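Local structure of NtrC family transcriptional regulator (Clostridium acetobutylicum ATCC 824, 2Q5C) at residues A[78-83]-A[105-110]; A[97-102]-A[118-123]. The protein probably acts as a sigma-54-dependent, NtrC-type transcriptional regulator that binds DNA and ATP, this chain being its N-terminal PrpR_N-type, probably sensory, part. All blocks are in the same frame, centred on the assembly; numbering follows the deposited sequence.

Contact 1. Residues A[78-83]-A[105-110]; sequences VTRFDT and SIVDKH
The guanidinium of R80 has I106 O at its edge, near its plane. The bond from R80 NE to I106 O is weak, with an N-H...O angle of 143°, and doubtful, as the R80 side chain has a second conformer. The extended R80 chain passes the I106 oxygen with CG at 3.4 Å and NE at 3.5 Å. I106 brings its CG2 methyl, anti to the backbone N, over the turn before the helix, 3.5 Å from V78 O and 3.6 Å from T79 C. Further along, V107 CG1 meets T83 CG2 at 3.5 Å; the V107 chi1 of 56° sets CG1 between its own backbone N and carbonyl carbon. The first turn of helix 80-90 is closed by a capping box: D82 N donates to T79 OG1 at 3.0 Å, and T79 N to D82 OD2 at 2.9 Å, on the anti side and 31° out of the carboxylate plane. The contact thus joins the start of helix 80-90 to the loop between strand 96-102 and helix 109-116, with I166 packing on V78 and T83, and strand 96-102 meeting T83 through L99 and I106 through A101.

Contact 2. Residues A[97-102]-A[118-123]; sequences LALIAY and VKIKEF
Strands 96-102 and 119-125 are the two strands of a beta-alpha-beta unit, connected through helix 109-116 and lying side by side in a four-stranded parallel sheet in which 119-125 is an outermost strand. The short segments run the same way, 32° apart, with axes 4.7 Å apart at closest. Register is regular: L97 pairs with I120, A98 with K121, L99 with E122 and I100 with F123. Five backbone bonds stitch the pair together in the parallel pattern. L97 N gives to K119 O and L97 O accepts from K121 N; L99 N gives to K121 O and L99 O accepts from F123 N; A101 N finishes the ladder on F123 O. All five span 2.9 to 3.0 Å between N and O, with N-H...O angles of at least 158°. CA-H groups add to four of the five oxygens, as where A98 CA lies 3.3 Å from K121 O.

On one face, F123 turns its ring back toward A98, CG being anti to the carbonyl carbon (chi1 -58°). F123 CE2 meets A98 CB at 3.5 Å, obliquely to the ring, while F123 CB lies 4.0 Å from I100 CG1; helix 131-140 packs here, with L134 touching both I100 and F123. The other face carries L97, L99, I120 and E122. There the I120 CG2 methyl, anti to its backbone N, touches L99 CB at 3.7 Å, and I112 of helix 109-116 packs on I120.

The chemistry is therefore divided: the polar backbone atoms between the strands are paired with one another, whereas the side chains meet across the pair by apolar contact, with helices packing on both faces.

Contacts 1 and 2 lie with centres about 10 Å apart, and their segments alternate along the chain: helix 80-90, strand 96-102, the loop into helix 109-116, then strand 119-125. Two probable hydrogen bonds tie 105-110 to 118-123. In one of its two conformers K109 NZ reaches I120 O at 2.8 Å, and S105 OG makes a weak bond to E122 OE1 at 2.9 Å, so the crossover loop and helix start of contact 1 are linked to the edge strand of contact 2. A third link is apolar, T83 CG2 to L99 CD1 at 4.1 Å, placing helix 80-90 against the sheet face that carries L99. Both contacts lie in the alpha/beta domain built on the parallel sheet 119-125, 96-102, 145-148, 162-165.

Contact 1. Residues A[78-83]-A[105-110]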
loop_
_atom_site.group_PDB
_atom_site.type_symbol
_atom_site.label_atom_id
_atom_site.label_comp_id
_atom_site.label_asym_id
_atom_site.label_seq_id
_atom_site.Cartn_x
_atom_site.Cartn_y
_atom_site.Cartn_z
ATOM N N VAL A 78 3.174 -4.362 -3.660
ATOM C CA VAL A 78 4.143 -3.275 -3.850
ATOM C C VAL A 78 5.309 -3.876 -4.664
ATOM O O VAL A 78 5.856 -4.914 -4.281
ATOM C CB VAL A 78 4.660 -2.712 -2.521
ATOM C CG1 VAL A 78 5.542 -1.492 -2.799
ATOM C CG2 VAL A 78 3.499 -2.331 -1.578
ATOM N N THR A 79 5.649 -3.252 -5.795
ATOM C CA THR A 79 6.660 -3.812 -6.692
ATOM C C THR A 79 8.027 -3.174 -6.523
ATOM O O THR A 79 8.187 -2.117 -5.903
ATOM C CB THR A 79 6.296 -3.731 -8.153
ATOM O OG1 THR A 79 6.380 -2.361 -8.576
ATOM C CG2 THR A 79 4.877 -4.231 -8.391
ATOM N N ARG A 80 9.007 -3.837 -7.123
ATOM C CA ARG A 80 10.376 -3.341 -7.067
ATOM C C ARG A 80 10.473 -2.030 -7.828
ATOM O O ARG A 80 11.146 -1.082 -7.360
ATOM C CB ARG A 80 11.370 -4.368 -7.631
ATOM C CG ARG A 80 11.571 -5.579 -6.735
ATOM C CD ARG A 80 12.325 -6.678 -7.526
ATOM N NE ARG A 80 12.482 -7.895 -6.748
ATOM C CZ ARG A 80 13.162 -8.956 -7.165
ATOM N NH1 ARG A 80 13.749 -8.925 -8.349
ATOM N NH2 ARG A 80 13.247 -10.038 -6.402
ATOM N N PHE A 81 9.784 -1.936 -8.962
ATOM C CA PHE A 81 9.853 -0.690 -9.741
ATOM C C PHE A 81 9.083 0.443 -9.022
ATOM O O PHE A 81 9.508 1.614 -9.070
ATOM C CB PHE A 81 9.286 -0.898 -11.148
ATOM C CG PHE A 81 9.564 0.236 -12.083
ATOM C CD1 PHE A 81 10.857 0.487 -12.501
ATOM C CD2 PHE A 81 8.536 1.006 -12.591
ATOM C CE1 PHE A 81 11.133 1.535 -13.388
ATOM C CE2 PHE A 81 8.799 2.042 -13.493
ATOM C CZ PHE A 81 10.098 2.294 -13.887
ATOM N N ASP A 82 7.980 0.126 -8.352
ATOM C CA ASP A 82 7.276 1.125 -7.527
ATOM C C ASP A 82 8.260 1.695 -6.503
ATOM O O ASP A 82 8.298 2.923 -6.246
ATOM C CB ASP A 82 6.133 0.493 -6.714
ATOM C CG ASP A 82 4.937 0.015 -7.548
ATOM O OD1 ASP A 82 4.642 0.630 -8.584
ATOM O OD2 ASP A 82 4.294 -0.961 -7.057
ATOM N N THR A 83 9.042 0.820 -5.875
ATOM C CA THR A 83 10.018 1.265 -4.855
ATOM C C THR A 83 11.114 2.135 -5.493
ATOM O O THR A 83 11.464 3.179 -4.953
ATOM C CB THR A 83 10.610 0.050 -4.158
ATOM O OG1 THR A 83 9.550 -0.652 -3.499
ATOM C CG2 THR A 83 11.588 0.510 -3.065
ATOM N N SER A 105 11.665 -7.055 2.939
ATOM C CA SER A 105 12.128 -6.217 1.834
ATOM C C SER A 105 11.414 -6.565 0.530
ATOM O O SER A 105 11.129 -7.735 0.268
ATOM C CB SER A 105 13.626 -6.431 1.611
ATOM O OG SER A 105 14.332 -6.309 2.836
ATOM N N ILE A 106 11.138 -5.545 -0.274
ATOM C CA ILE A 106 10.619 -5.741 -1.634
ATOM C C ILE A 106 11.774 -5.789 -2.650
ATOM O O ILE A 106 11.824 -6.641 -3.550
ATOM C CB ILE A 106 9.605 -4.627 -2.016
ATOM C CG1 ILE A 106 8.332 -4.736 -1.170
ATOM C CG2 ILE A 106 9.231 -4.707 -3.473
ATOM C CD1 ILE A 106 8.303 -3.826 0.056
ATOM N N VAL A 107 12.678 -4.830 -2.516
ATOM C CA VAL A 107 13.846 -4.754 -3.371
ATOM C C VAL A 107 15.059 -4.888 -2.443
ATOM O O VAL A 107 15.006 -4.479 -1.282
ATOM C CB VAL A 107 13.843 -3.432 -4.217
ATOM C CG1 VAL A 107 13.748 -2.244 -3.320
ATOM C CG2 VAL A 107 15.047 -3.357 -5.134
ATOM N N ASP A 108 16.142 -5.485 -2.936
ATOM C CA ASP A 108 17.377 -5.514 -2.164
ATOM C C ASP A 108 17.927 -4.082 -2.014
ATOM O O ASP A 108 18.151 -3.382 -3.015
ATOM C CB ASP A 108 18.356 -6.456 -2.863
ATOM C CG ASP A 108 19.640 -6.617 -2.115
ATOM O OD1 ASP A 108 20.439 -5.662 -2.089
ATOM O OD2 ASP A 108 19.865 -7.713 -1.549
ATOM N N LYS A 109 18.097 -3.682 -0.750
ATOM C CA LYS A 109 18.535 -2.337 -0.381
ATOM C C LYS A 109 19.847 -1.988 -1.066
ATOM O O LYS A 109 19.994 -0.897 -1.650
ATOM C CB LYS A 109 18.657 -2.231 1.145
ATOM C CG LYS A 109 19.579 -1.150 1.641
ATOM C CD LYS A 109 19.811 -1.338 3.127
ATOM C CE LYS A 109 21.284 -1.464 3.424
ATOM N NZ LYS A 109 22.121 -0.419 2.761
ATOM N N HIS A 110 20.780 -2.935 -1.025
ATOM C CA HIS A 110 22.103 -2.727 -1.617
ATOM C C HIS A 110 22.034 -2.525 -3.121
ATOM O O HIS A 110 22.786 -1.744 -3.696
ATOM C CB HIS A 110 23.057 -3.880 -1.308
ATOM C CG HIS A 110 23.284 -4.113 0.151
ATOM N ND1 HIS A 110 23.952 -3.227 0.966
ATOM C CD2 HIS A 110 22.970 -5.173 0.926
ATOM C CE1 HIS A 110 24.014 -3.722 2.186
ATOM N NE2 HIS A 110 23.415 -4.894 2.193
#

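Contact 2. Residues A[97-102]-A[118-123]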
loop_
_atom_site.group_PDB
_atom_site.type_symbol
_atom_site.label_atom_id
_atom_site.label_comp_id
_atom_site.label_asym_id
_atom_site.label_seq_id
_atom_site.Cartn_x
_atom_site.Cartn_y
_atom_site.Cartn_z
ATOM N N LEU A 97 18.637 7.960 2.986
ATOM C CA LEU A 97 17.204 7.711 3.158
ATOM C C LEU A 97 16.944 6.534 4.068
ATOM O O LEU A 97 17.765 5.632 4.149
ATOM C CB LEU A 97 16.586 7.364 1.783
ATOM C CG LEU A 97 17.068 8.093 0.528
ATOM C CD1 LEU A 97 16.431 7.503 -0.723
ATOM C CD2 LEU A 97 16.743 9.557 0.622
ATOM N N ALA A 98 15.775 6.529 4.702
ATOM C CA ALA A 98 15.271 5.330 5.378
ATOM C C ALA A 98 14.221 4.713 4.478
ATOM O O ALA A 98 13.305 5.415 4.059
ATOM C CB ALA A 98 14.639 5.669 6.722
ATOM N N LEU A 99 14.361 3.427 4.195
ATOM C CA LEU A 99 13.331 2.707 3.443
ATOM C C LEU A 99 12.638 1.808 4.438
ATOM O O LEU A 99 13.278 0.934 5.045
ATOM C CB LEU A 99 14.011 1.890 2.357
ATOM C CG LEU A 99 13.097 1.021 1.483
ATOM C CD1 LEU A 99 12.111 1.880 0.712
ATOM C CD2 LEU A 99 14.007 0.259 0.546
ATOM N N ILE A 100 11.333 2.013 4.613
ATOM C CA ILE A 100 10.592 1.287 5.633
ATOM C C ILE A 100 9.630 0.329 4.952
ATOM O O ILE A 100 8.785 0.749 4.145
ATOM C CB ILE A 100 9.858 2.233 6.617
ATOM C CG1 ILE A 100 10.897 3.116 7.344
ATOM C CG2 ILE A 100 8.994 1.424 7.615
ATOM C CD1 ILE A 100 10.350 4.081 8.349
ATOM N N ALA A 101 9.779 -0.953 5.240
ATOM C CA ALA A 101 8.918 -1.953 4.605
ATOM C C ALA A 101 8.170 -2.771 5.640
ATOM O O ALA A 101 8.634 -2.943 6.763
ATOM C CB ALA A 101 9.724 -2.867 3.736
ATOM N N TYR A 102 7.006 -3.279 5.245
ATOM C CA TYR A 102 6.207 -4.173 6.072
ATOM C C TYR A 102 6.722 -5.597 5.970
ATOM O O TYR A 102 6.714 -6.175 4.884
ATOM C CB TYR A 102 4.754 -4.158 5.593
ATOM C CG TYR A 102 3.784 -4.941 6.462
ATOM C CD1 TYR A 102 3.594 -4.588 7.788
ATOM C CD2 TYR A 102 3.025 -6.000 5.936
ATOM C CE1 TYR A 102 2.695 -5.253 8.596
ATOM C CE2 TYR A 102 2.116 -6.697 6.769
ATOM C CZ TYR A 102 1.966 -6.295 8.088
ATOM O OH TYR A 102 1.071 -6.894 8.975
ATOM N N VAL A 118 22.450 6.211 -3.869
ATOM C CA VAL A 118 21.949 6.660 -2.568
ATOM C C VAL A 118 22.462 5.785 -1.435
ATOM O O VAL A 118 23.037 4.713 -1.676
ATOM C CB VAL A 118 20.395 6.672 -2.538
ATOM C CG1 VAL A 118 19.863 7.721 -3.472
ATOM C CG2 VAL A 118 19.829 5.303 -2.896
ATOM N N LYS A 119 22.302 6.265 -0.206
ATOM C CA LYS A 119 22.571 5.464 0.969
ATOM C C LYS A 119 21.221 5.176 1.590
ATOM O O LYS A 119 20.397 6.083 1.759
ATOM C CB LYS A 119 23.467 6.233 1.957
ATOM C CG LYS A 119 23.990 5.367 3.095
ATOM C CD LYS A 119 25.047 6.105 3.909
ATOM C CE LYS A 119 25.448 5.275 5.128
ATOM N NZ LYS A 119 25.590 6.145 6.343
ATOM N N ILE A 120 20.982 3.909 1.878
ATOM C CA ILE A 120 19.691 3.488 2.386
ATOM C C ILE A 120 19.879 2.698 3.655
ATOM O O ILE A 120 20.692 1.759 3.691
ATOM C CB ILE A 120 18.968 2.609 1.336
ATOM C CG1 ILE A 120 18.527 3.472 0.154
ATOM C CG2 ILE A 120 17.733 1.922 1.926
ATOM C CD1 ILE A 120 18.109 2.699 -1.029
ATOM N N LYS A 121 19.146 3.081 4.692
ATOM C CA LYS A 121 19.010 2.244 5.883
ATOM C C LYS A 121 17.614 1.658 5.841
ATOM O O LYS A 121 16.637 2.384 5.734
ATOM C CB LYS A 121 19.230 3.035 7.164
ATOM C CG LYS A 121 19.291 2.150 8.408
ATOM C CD LYS A 121 20.133 2.793 9.524
ATOM C CE LYS A 121 20.359 1.848 10.716
ATOM N NZ LYS A 121 20.896 0.506 10.334
ATOM N N GLU A 122 17.535 0.338 5.899
ATOM C CA GLU A 122 16.255 -0.357 5.815
ATOM C C GLU A 122 15.730 -0.648 7.214
ATOM O O GLU A 122 16.486 -1.075 8.108
ATOM C CB GLU A 122 16.463 -1.641 5.027
ATOM C CG GLU A 122 15.208 -2.503 4.896
ATOM C CD GLU A 122 15.514 -3.817 4.219
ATOM O OE1 GLU A 122 15.759 -3.809 2.990
ATOM O OE2 GLU A 122 15.545 -4.854 4.914
ATOM N N PHE A 123 14.441 -0.398 7.408
ATOM C CA PHE A 123 13.755 -0.691 8.658
ATOM C C PHE A 123 12.534 -1.516 8.322
ATOM O O PHE A 123 11.839 -1.218 7.352
ATOM C CB PHE A 123 13.290 0.593 9.348
ATOM C CG PHE A 123 14.401 1.585 9.672
ATOM C CD1 PHE A 123 14.878 1.712 10.972
ATOM C CD2 PHE A 123 14.936 2.404 8.681
ATOM C CE1 PHE A 123 15.885 2.656 11.276
ATOM C CE2 PHE A 123 15.947 3.337 8.977
ATOM C CZ PHE A 123 16.421 3.455 10.277
#